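Long-range contacts in endoglucanase (Clostridium thermocellum, PDB 2E0P), which hydrolyses beta-1,4-glucans such as cellulose and xyloglucan, probably through this glycoside hydrolase family 44 module: residues G29-L34 with L388-G393; H283-A288 with I357-Y362; Y471-V476 with P491-K496. One frame throughout, in Å; residues are numbered along the deposited sequence.

Contact 1: G29-L34 with L388-G393; sequences GSNQEL and LATFWG. With BGC (beta-D-glucopyranose), chain B.
Gln32 points its NE2 at one face of the Trp392 indole, and C5 of a glucose lies over the opposite face, toward the rim. Gln32 NE2 sits off-centre, 3.3 Å from Trp392 CH2, with the amide steeply inclined to the ring, their planes 67° apart. Over the other face, glucose C5 is 3.7 Å from Trp392 NE1. Gln32 reaches the indole because its chain bends at CG (chi2 65°). The bend also brings OE1 to the backbone of the other segment, where Gly393 N donates to it at 2.8 Å. Asn31 comes to the same indole from another direction. Its side chain crosses that of Trp392 at about a right angle, and Asn31 CG is 3.3 Å from Trp392 CE3. Asn31 ND2 and Asn31 N both donate to Phe391 O, each at 3.0 Å. The ND2 bond is the straighter at its hydrogen (165°), but ND2 stands above the carbonyl plane. Outside the two segments, Arg42 donates to Asn31 OD1 and Thr358 O accepts from Asn31 ND2, so the amide is fixed at both ends. Water 1 links Gln32 N with the 388-393 backbone near Phe391 O and Gly393 O. Farther from the sugar, Leu34 crosses Phe391 at about a right angle, with Leu34 CD1 4.1 Å from Phe391 CD2. The backbones pair in parallel: Gly29 N donates to Ala389 O and Phe391 N to Gly29 O. These are the first and last strands of a parallel eight-stranded sheet. The pairing closes the TIM barrel of family 44, and Trp392 lines the sugar cleft at the C-terminal end of the barrel, meeting the glucose with one face.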
loop_
_atom_site.group_PDB
_atom_site.type_symbol
_atom_site.label_atom_id
_atom_site.label_comp_id
_atom_site.label_asym_id
_atom_site.label_seq_id
_atom_site.Cartn_x
_atom_site.Cartn_y
_atom_site.Cartn_z
ATOM N N GLY A 29 -2.967 5.461 2.507
ATOM C CA GLY A 29 -4.157 4.635 2.595
ATOM C C GLY A 29 -4.103 3.450 3.530
ATOM O O GLY A 29 -3.100 3.206 4.210
ATOM N N SER A 30 -5.219 2.724 3.585
ATOM C CA SER A 30 -5.314 1.533 4.423
ATOM C C SER A 30 -6.212 0.489 3.776
ATOM O O SER A 30 -6.967 0.786 2.836
ATOM C CB SER A 30 -5.869 1.879 5.818
ATOM O OG SER A 30 -7.268 2.162 5.784
ATOM N N ASN A 31 -6.101 -0.739 4.276
ATOM C CA ASN A 31 -6.919 -1.864 3.816
ATOM C C ASN A 31 -8.112 -2.009 4.758
ATOM O O ASN A 31 -9.231 -2.289 4.326
ATOM C CB ASN A 31 -6.105 -3.159 3.863
ATOM C CG ASN A 31 -5.165 -3.305 2.691
ATOM O OD1 ASN A 31 -5.564 -3.778 1.617
ATOM N ND2 ASN A 31 -3.906 -2.902 2.883
ATOM N N GLN A 32 -7.848 -1.821 6.053
ATOM C CA GLN A 32 -8.862 -1.949 7.104
ATOM C C GLN A 32 -9.449 -0.603 7.523
ATOM O O GLN A 32 -8.987 0.447 7.080
ATOM C CB GLN A 32 -8.255 -2.633 8.333
ATOM C CG GLN A 32 -8.006 -4.154 8.193
ATOM C CD GLN A 32 -6.960 -4.520 7.143
ATOM O OE1 GLN A 32 -5.868 -3.963 7.120
ATOM N NE2 GLN A 32 -7.297 -5.480 6.275
ATOM N N GLU A 33 -10.474 -0.645 8.377
ATOM C CA GLU A 33 -11.120 0.577 8.866
ATOM C C GLU A 33 -10.320 1.060 10.064
ATOM O O GLU A 33 -10.347 0.456 11.137
ATOM C CB GLU A 33 -12.575 0.294 9.248
ATOM C CG GLU A 33 -13.390 -0.143 8.029
ATOM C CD GLU A 33 -14.833 -0.502 8.341
ATOM O OE1 GLU A 33 -15.119 -0.927 9.481
ATOM O OE2 GLU A 33 -15.680 -0.381 7.428
ATOM N N LEU A 34 -9.609 2.163 9.860
ATOM C CA LEU A 34 -8.733 2.718 10.880
ATOM C C LEU A 34 -9.246 3.956 11.561
ATOM O O LEU A 34 -10.142 4.631 11.054
ATOM C CB LEU A 34 -7.379 3.082 10.261
ATOM C CG LEU A 34 -6.530 2.009 9.599
ATOM C CD1 LEU A 34 -5.218 2.629 9.105
ATOM C CD2 LEU A 34 -6.266 0.895 10.598
ATOM N N LEU A 388 0.762 4.799 -4.575
ATOM C CA LEU A 388 -0.311 4.457 -3.661
ATOM C C LEU A 388 0.209 3.463 -2.642
ATOM O O LEU A 388 1.067 2.631 -2.952
ATOM C CB LEU A 388 -1.486 3.854 -4.459
ATOM C CG LEU A 388 -2.713 3.386 -3.660
ATOM C CD1 LEU A 388 -3.968 3.538 -4.515
ATOM C CD2 LEU A 388 -2.535 1.925 -3.204
ATOM N N ALA A 389 -0.267 3.571 -1.410
ATOM C CA ALA A 389 0.151 2.617 -0.393
ATOM C C ALA A 389 -0.998 2.413 0.562
ATOM O O ALA A 389 -1.742 3.353 0.861
ATOM C CB ALA A 389 1.386 3.116 0.354
ATOM N N THR A 390 -1.153 1.179 1.021
ATOM C CA THR A 390 -2.224 0.845 1.949
ATOM C C THR A 390 -1.723 -0.076 3.055
ATOM O O THR A 390 -1.334 -1.220 2.823
ATOM C CB THR A 390 -3.455 0.209 1.212
ATOM O OG1 THR A 390 -3.010 -0.716 0.210
ATOM C CG2 THR A 390 -4.291 1.303 0.527
ATOM N N PHE A 391 -1.715 0.455 4.269
ATOM C CA PHE A 391 -1.279 -0.291 5.435
ATOM C C PHE A 391 -2.215 -1.481 5.680
ATOM O O PHE A 391 -3.425 -1.383 5.425
ATOM C CB PHE A 391 -1.310 0.653 6.648
ATOM C CG PHE A 391 -1.129 -0.036 7.969
ATOM C CD1 PHE A 391 0.115 -0.537 8.346
ATOM C CD2 PHE A 391 -2.199 -0.166 8.850
ATOM C CE1 PHE A 391 0.288 -1.155 9.581
ATOM C CE2 PHE A 391 -2.029 -0.788 10.095
ATOM C CZ PHE A 391 -0.782 -1.279 10.453
ATOM N N TRP A 392 -1.658 -2.602 6.140
ATOM C CA TRP A 392 -2.477 -3.760 6.489
ATOM C C TRP A 392 -2.389 -3.928 8.004
ATOM O O TRP A 392 -1.320 -4.226 8.554
ATOM C CB TRP A 392 -1.995 -5.044 5.804
ATOM C CG TRP A 392 -2.897 -6.225 6.113
ATOM C CD1 TRP A 392 -2.876 -7.013 7.231
ATOM C CD2 TRP A 392 -4.008 -6.671 5.327
ATOM N NE1 TRP A 392 -3.914 -7.927 7.188
ATOM C CE2 TRP A 392 -4.622 -7.733 6.029
ATOM C CE3 TRP A 392 -4.544 -6.275 4.090
ATOM C CZ2 TRP A 392 -5.754 -8.405 5.536
ATOM C CZ3 TRP A 392 -5.663 -6.942 3.599
ATOM C CH2 TRP A 392 -6.257 -7.996 4.324
ATOM N N GLY A 393 -3.520 -3.734 8.675
ATOM C CA GLY A 393 -3.554 -3.844 10.124
ATOM C C GLY A 393 -4.834 -3.217 10.637
ATOM O O GLY A 393 -5.423 -2.386 9.936
HETATM C C2 BGC B . -2.259 -10.521 2.751
HETATM C C3 BGC B . -3.400 -10.929 3.694
HETATM C C4 BGC B . -2.831 -11.340 5.055
HETATM C C5 BGC B . -1.776 -10.318 5.414
HETATM C C6 BGC B . -1.222 -10.699 6.788
HETATM C C1 BGC B . -0.918 -11.093 3.212
HETATM O O1 BGC B . -0.758 -12.514 3.300
HETATM O O2 BGC B . -2.501 -10.788 1.365
HETATM O O3 BGC B . -4.352 -11.836 3.135
HETATM O O4 BGC B . -3.746 -11.464 6.165
HETATM O O5 BGC B . -0.685 -10.426 4.471
HETATM O O6 BGC B . -0.359 -9.672 7.282
HETATM O O HOH W 1 -5.328 -1.002 7.468
#

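Contact 2: H283-A288 with I357-Y362; sequences HWYPEA and ITEYDY. With BGC (beta-D-glucopyranose), chain B.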
loop_
_atom_site.group_PDB
_atom_site.type_symbol
_atom_site.label_atom_id
_atom_site.label_comp_id
_atom_site.label_asym_id
_atom_site.label_seq_id
_atom_site.Cartn_x
_atom_site.Cartn_y
_atom_site.Cartn_z
ATOM N N HIS A 283 3.582 -6.301 -2.109
ATOM C CA HIS A 283 3.354 -6.274 -0.669
ATOM C C HIS A 283 4.751 -6.323 -0.035
ATOM O O HIS A 283 5.611 -7.089 -0.478
ATOM C CB HIS A 283 2.562 -7.499 -0.213
ATOM C CG HIS A 283 1.169 -7.577 -0.769
ATOM N ND1 HIS A 283 0.572 -6.551 -1.476
ATOM C CD2 HIS A 283 0.253 -8.570 -0.699
ATOM C CE1 HIS A 283 -0.655 -6.914 -1.817
ATOM N NE2 HIS A 283 -0.872 -8.133 -1.356
ATOM N N TRP A 284 4.968 -5.523 1.003
ATOM C CA TRP A 284 6.262 -5.484 1.665
ATOM C C TRP A 284 6.135 -5.530 3.180
ATOM O O TRP A 284 5.890 -4.508 3.826
ATOM C CB TRP A 284 7.028 -4.211 1.250
ATOM C CG TRP A 284 8.412 -4.061 1.867
ATOM C CD1 TRP A 284 8.756 -3.277 2.935
ATOM C CD2 TRP A 284 9.625 -4.702 1.438
ATOM N NE1 TRP A 284 10.108 -3.385 3.194
ATOM C CE2 TRP A 284 10.665 -4.252 2.293
ATOM C CE3 TRP A 284 9.935 -5.607 0.413
ATOM C CZ2 TRP A 284 11.993 -4.680 2.153
ATOM C CZ3 TRP A 284 11.265 -6.033 0.274
ATOM C CH2 TRP A 284 12.273 -5.566 1.142
ATOM N N TYR A 285 6.261 -6.725 3.737
ATOM C CA TYR A 285 6.244 -6.886 5.190
ATOM C C TYR A 285 7.718 -7.047 5.515
ATOM O O TYR A 285 8.339 -8.033 5.126
ATOM C CB TYR A 285 5.458 -8.135 5.577
ATOM C CG TYR A 285 3.971 -7.951 5.400
ATOM C CD1 TYR A 285 3.231 -7.234 6.339
ATOM C CD2 TYR A 285 3.303 -8.497 4.306
ATOM C CE1 TYR A 285 1.856 -7.069 6.199
ATOM C CE2 TYR A 285 1.915 -8.340 4.155
ATOM C CZ TYR A 285 1.205 -7.629 5.110
ATOM O OH TYR A 285 -0.168 -7.505 5.018
ATOM N N PRO A 286 8.308 -6.063 6.210
ATOM C CA PRO A 286 9.731 -6.126 6.552
ATOM C C PRO A 286 10.183 -7.456 7.146
ATOM O O PRO A 286 9.518 -8.002 8.025
ATOM C CB PRO A 286 9.902 -4.998 7.574
ATOM C CG PRO A 286 8.847 -4.041 7.232
ATOM C CD PRO A 286 7.665 -4.879 6.816
ATOM N N GLU A 287 11.328 -7.953 6.681
ATOM C CA GLU A 287 11.898 -9.180 7.224
ATOM C C GLU A 287 12.938 -8.789 8.282
ATOM O O GLU A 287 13.499 -9.651 8.950
ATOM C CB GLU A 287 12.583 -10.003 6.125
ATOM C CG GLU A 287 11.606 -10.716 5.189
ATOM C CD GLU A 287 11.097 -12.050 5.744
ATOM O OE1 GLU A 287 11.251 -12.316 6.953
ATOM O OE2 GLU A 287 10.530 -12.835 4.953
ATOM N N ALA A 288 13.174 -7.487 8.427
ATOM C CA ALA A 288 14.141 -6.967 9.395
ATOM C C ALA A 288 13.930 -7.543 10.793
ATOM O O ALA A 288 12.797 -7.628 11.270
ATOM C CB ALA A 288 14.055 -5.428 9.443
ATOM N N ILE A 357 2.598 0.034 -2.887
ATOM C CA ILE A 357 2.887 -0.956 -1.844
ATOM C C ILE A 357 1.512 -1.140 -1.219
ATOM O O ILE A 357 1.107 -0.379 -0.335
ATOM C CB ILE A 357 3.870 -0.418 -0.786
ATOM C CG1 ILE A 357 5.099 0.187 -1.472
ATOM C CG2 ILE A 357 4.269 -1.553 0.164
ATOM C CD1 ILE A 357 5.852 -0.788 -2.401
ATOM N N THR A 358 0.787 -2.146 -1.699
ATOM C CA THR A 358 -0.584 -2.344 -1.253
ATOM C C THR A 358 -0.818 -3.063 0.063
ATOM O O THR A 358 -1.956 -3.169 0.517
ATOM C CB THR A 358 -1.418 -2.987 -2.361
ATOM O OG1 THR A 358 -0.826 -4.229 -2.738
ATOM C CG2 THR A 358 -1.488 -2.059 -3.566
ATOM N N GLU A 359 0.247 -3.594 0.648
ATOM C CA GLU A 359 0.181 -4.183 1.989
ATOM C C GLU A 359 1.564 -4.006 2.605
ATOM O O GLU A 359 2.577 -4.211 1.932
ATOM C CB GLU A 359 -0.160 -5.681 1.978
ATOM C CG GLU A 359 -1.637 -5.991 1.746
ATOM C CD GLU A 359 -1.933 -7.476 1.838
ATOM O OE1 GLU A 359 -1.249 -8.163 2.626
ATOM O OE2 GLU A 359 -2.857 -7.953 1.137
ATOM N N TYR A 360 1.599 -3.606 3.876
ATOM C CA TYR A 360 2.850 -3.460 4.621
ATOM C C TYR A 360 2.480 -3.232 6.077
ATOM O O TYR A 360 1.340 -2.856 6.391
ATOM C CB TYR A 360 3.701 -2.291 4.094
ATOM C CG TYR A 360 3.109 -0.921 4.359
ATOM C CD1 TYR A 360 3.389 -0.247 5.550
ATOM C CD2 TYR A 360 2.242 -0.322 3.443
ATOM C CE1 TYR A 360 2.809 0.988 5.830
ATOM C CE2 TYR A 360 1.657 0.929 3.705
ATOM C CZ TYR A 360 1.946 1.570 4.910
ATOM O OH TYR A 360 1.356 2.781 5.216
ATOM N N ASP A 361 3.436 -3.492 6.964
ATOM C CA ASP A 361 3.237 -3.306 8.401
ATOM C C ASP A 361 4.617 -3.423 9.035
ATOM O O ASP A 361 5.271 -4.456 8.908
ATOM C CB ASP A 361 2.283 -4.390 8.942
ATOM C CG ASP A 361 2.118 -4.349 10.462
ATOM O OD1 ASP A 361 2.464 -3.337 11.102
ATOM O OD2 ASP A 361 1.612 -5.351 11.016
ATOM N N TYR A 362 5.074 -2.351 9.682
ATOM C CA TYR A 362 6.379 -2.361 10.323
ATOM C C TYR A 362 6.314 -2.838 11.771
ATOM O O TYR A 362 7.323 -2.873 12.471
ATOM C CB TYR A 362 7.036 -0.972 10.202
ATOM C CG TYR A 362 7.706 -0.814 8.859
ATOM C CD1 TYR A 362 6.952 -0.815 7.680
ATOM C CD2 TYR A 362 9.098 -0.791 8.752
ATOM C CE1 TYR A 362 7.575 -0.809 6.424
ATOM C CE2 TYR A 362 9.728 -0.783 7.504
ATOM C CZ TYR A 362 8.960 -0.797 6.349
ATOM O OH TYR A 362 9.582 -0.840 5.130
HETATM C C2 BGC B . -2.259 -10.521 2.751
HETATM C C3 BGC B . -3.400 -10.929 3.694
HETATM C C4 BGC B . -2.831 -11.340 5.055
HETATM C C5 BGC B . -1.776 -10.318 5.414
HETATM C C6 BGC B . -1.222 -10.699 6.788
HETATM C C1 BGC B . -0.918 -11.093 3.212
HETATM O O1 BGC B . -0.758 -12.514 3.300
HETATM O O2 BGC B . -2.501 -10.788 1.365
HETATM O O3 BGC B . -4.352 -11.836 3.135
HETATM O O4 BGC B . -3.746 -11.464 6.165
HETATM O O5 BGC B . -0.685 -10.426 4.471
HETATM O O6 BGC B . -0.359 -9.672 7.282
HETATM O O HOH W 2 12.032 -1.860 5.146
#
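Pro286 points its CG at the face of the Tyr362 ring, over the centre and 3.3 Å from the centroid. This CH-pi contact lies just beyond two neighbouring parallel strands of the TIM barrel, 279-284 and 354-360. Trp284 N donates to Glu359 O at 2.9 Å and ties the strand ends together. Tyr362 OH also comes to the edge of the Trp284 indole, near its plane. Water 2 accepts from Trp284 NE1 and is hydrogen-bonded to Tyr362 OH, so it joins the two side chains.

On the sugar side, the Glu359 carboxylate stacks over one face of the His283 ring, with the planes 22° apart. Glu359 CB lies over the same ring, 3.7 Å from its centroid. The glutamate chain is extended beyond CG (chi2 -176°), which carries the carboxylate over the rim of the imidazole and up to the glucose. There O2 of the sugar donates to Glu359 OE2 at 2.9 Å. Arg42 forms a salt bridge with the same oxygen. Together these residues line the sugar-binding cleft, and the place of Glu359 on the C-terminal side of the barrel is consistent with the active site of a retaining glycosidase. The other carboxylate oxygen is held by Tyr285: Tyr285 OH donates to Glu359 OE1 at 2.7 Å, on the anti side of the carboxylate and 26° out of its plane.

Contact 3: Y471-V476 with P491-K496; sequences YTIGNV and PIVNIK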
loop_
_atom_site.group_PDB
_atom_site.type_symbol
_atom_site.label_atom_id
_atom_site.label_comp_id
_atom_site.label_asym_id
_atom_site.label_seq_id
_atom_site.Cartn_x
_atom_site.Cartn_y
_atom_site.Cartn_z
ATOM N N TYR A 471 10.493 32.966 6.924
ATOM C CA TYR A 471 9.624 32.385 7.938
ATOM C C TYR A 471 9.800 33.032 9.304
ATOM O O TYR A 471 10.923 33.292 9.735
ATOM C CB TYR A 471 9.878 30.881 8.012
ATOM C CG TYR A 471 9.642 30.206 6.673
ATOM C CD1 TYR A 471 8.371 30.194 6.095
ATOM C CD2 TYR A 471 10.700 29.631 5.961
ATOM C CE1 TYR A 471 8.161 29.624 4.827
ATOM C CE2 TYR A 471 10.501 29.061 4.697
ATOM C CZ TYR A 471 9.233 29.065 4.143
ATOM O OH TYR A 471 9.042 28.519 2.891
ATOM N N THR A 472 8.680 33.270 9.981
ATOM C CA THR A 472 8.702 33.926 11.288
ATOM C C THR A 472 8.155 33.075 12.434
ATOM O O THR A 472 8.425 33.353 13.603
ATOM C CB THR A 472 7.923 35.260 11.242
ATOM O OG1 THR A 472 6.562 35.017 10.865
ATOM C CG2 THR A 472 8.556 36.207 10.238
ATOM N N ILE A 473 7.381 32.046 12.112
ATOM C CA ILE A 473 6.844 31.181 13.149
ATOM C C ILE A 473 6.686 29.772 12.613
ATOM O O ILE A 473 6.449 29.570 11.421
ATOM C CB ILE A 473 5.469 31.667 13.659
ATOM C CG1 ILE A 473 5.046 30.826 14.867
ATOM C CG2 ILE A 473 4.424 31.574 12.548
ATOM C CD1 ILE A 473 3.743 31.285 15.516
ATOM N N GLY A 474 6.845 28.804 13.504
ATOM C CA GLY A 474 6.696 27.417 13.121
ATOM C C GLY A 474 5.807 26.753 14.143
ATOM O O GLY A 474 6.220 26.542 15.281
ATOM N N ASN A 475 4.569 26.458 13.768
ATOM C CA ASN A 475 3.695 25.804 14.716
ATOM C C ASN A 475 4.050 24.329 14.707
ATOM O O ASN A 475 4.508 23.810 13.689
ATOM C CB ASN A 475 2.243 26.073 14.356
ATOM C CG ASN A 475 1.803 27.460 14.797
ATOM O OD1 ASN A 475 1.725 27.744 16.000
ATOM N ND2 ASN A 475 1.535 28.336 13.832
ATOM N N VAL A 476 3.839 23.660 15.836
ATOM C CA VAL A 476 4.227 22.252 15.966
ATOM C C VAL A 476 3.152 21.345 16.539
ATOM O O VAL A 476 2.439 21.716 17.469
ATOM C CB VAL A 476 5.475 22.105 16.885
ATOM C CG1 VAL A 476 5.936 20.653 16.921
ATOM C CG2 VAL A 476 6.607 23.011 16.395
ATOM N N PRO A 491 4.886 26.902 19.839
ATOM C CA PRO A 491 5.468 27.249 18.536
ATOM C C PRO A 491 6.920 27.707 18.590
ATOM O O PRO A 491 7.380 28.250 19.599
ATOM C CB PRO A 491 4.563 28.368 18.044
ATOM C CG PRO A 491 4.200 29.063 19.327
ATOM C CD PRO A 491 3.860 27.882 20.235
ATOM N N ILE A 492 7.623 27.483 17.482
ATOM C CA ILE A 492 9.011 27.893 17.297
ATOM C C ILE A 492 8.890 29.363 16.864
ATOM O O ILE A 492 8.207 29.660 15.877
ATOM C CB ILE A 492 9.664 27.069 16.164
ATOM C CG1 ILE A 492 9.820 25.614 16.613
ATOM C CG2 ILE A 492 11.014 27.663 15.775
ATOM C CD1 ILE A 492 10.127 24.656 15.477
ATOM N N VAL A 493 9.540 30.272 17.589
ATOM C CA VAL A 493 9.431 31.694 17.253
ATOM C C VAL A 493 10.726 32.446 16.991
ATOM O O VAL A 493 10.691 33.558 16.461
ATOM C CB VAL A 493 8.669 32.473 18.354
ATOM C CG1 VAL A 493 7.330 31.825 18.612
ATOM C CG2 VAL A 493 9.498 32.529 19.636
ATOM N N ASN A 494 11.871 31.884 17.354
ATOM C CA ASN A 494 13.094 32.632 17.115
ATOM C C ASN A 494 13.836 32.149 15.886
ATOM O O ASN A 494 14.803 31.377 15.963
ATOM C CB ASN A 494 14.002 32.602 18.340
ATOM C CG ASN A 494 14.909 33.801 18.385
ATOM O OD1 ASN A 494 15.543 34.130 17.383
ATOM N ND2 ASN A 494 14.964 34.477 19.533
ATOM N N ILE A 495 13.358 32.626 14.743
ATOM C CA ILE A 495 13.925 32.264 13.460
ATOM C C ILE A 495 14.692 33.468 12.933
ATOM O O ILE A 495 14.125 34.545 12.745
ATOM C CB ILE A 495 12.803 31.879 12.484
ATOM C CG1 ILE A 495 11.943 30.773 13.116
ATOM C CG2 ILE A 495 13.400 31.436 11.152
ATOM C CD1 ILE A 495 10.717 30.360 12.291
ATOM N N LYS A 496 15.987 33.280 12.722
ATOM C CA LYS A 496 16.846 34.352 12.237
ATOM C C LYS A 496 17.355 34.012 10.845
ATOM O O LYS A 496 18.125 33.066 10.677
ATOM C CB LYS A 496 18.031 34.547 13.190
ATOM C CG LYS A 496 17.631 34.883 14.626
ATOM C CD LYS A 496 18.854 35.274 15.453
ATOM C CE LYS A 496 18.510 35.449 16.931
ATOM N NZ LYS A 496 18.146 34.147 17.555
HETATM O O HOH W 3 9.313 35.202 14.857
#
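Ile495 packs its branched side chain against the backbone of 471-473, beside the open end of a beta hairpin made by strands 474-480 and 486-492. Its CB lies 3.6 Å from Tyr471 O. The CG2 branch comes closer to that oxygen, at 3.4 Å. CG1 takes the other course, anti to the carbonyl carbon (chi1 -55°), and carries CD1 along the chain. At the tip, CD1 is 3.7 Å from both Thr472 C and Ile473 N. Ile495 also packs on Leu514 of the adjoining strand 508-514 and on Phe500 of strand 499-504, at the other edge of the large mixed sheet.

Gly474 and Ile492 form an antiparallel hydrogen-bonded pair. On the face of the sheet bearing Ile492, its CD1 meets Val476 CG2 at 4.0 Å, their side chains crossing obliquely. Ile473 lies on Pro491 through its own CD1. Thr472 and Ile473 both face Glu515, which makes a classic beta bulge. Water 3 sits between Thr472 O and Val493 O, though its approach to Thr472 O is doubtfully short. Gly474 N donates to Ile492 O at 2.9 Å, in the carbonyl plane, and Ile492 N returns a bond to Gly474 O at 2.8 Å.

From the N terminus, the chain first passes through strand 8-22 of the large mixed sheet and then enters the barrel at 26-30. Contact 1 closes only when strand 388-391 returns beside it, after a loop of 353 residues. Contact 2 opens and closes within that loop, with 68 residues between its segments. The two are neighbours in one parallel sheet and touch directly: Thr390 OG1 lies 2.7 Å from Thr358 O, probably a hydrogen bond. Both also reach the same glucose. Contact 3 follows later and closes a short hairpin in the mixed sheet. Its centre is about 34 Å from that of contact 1, and it meets neither barrel contact.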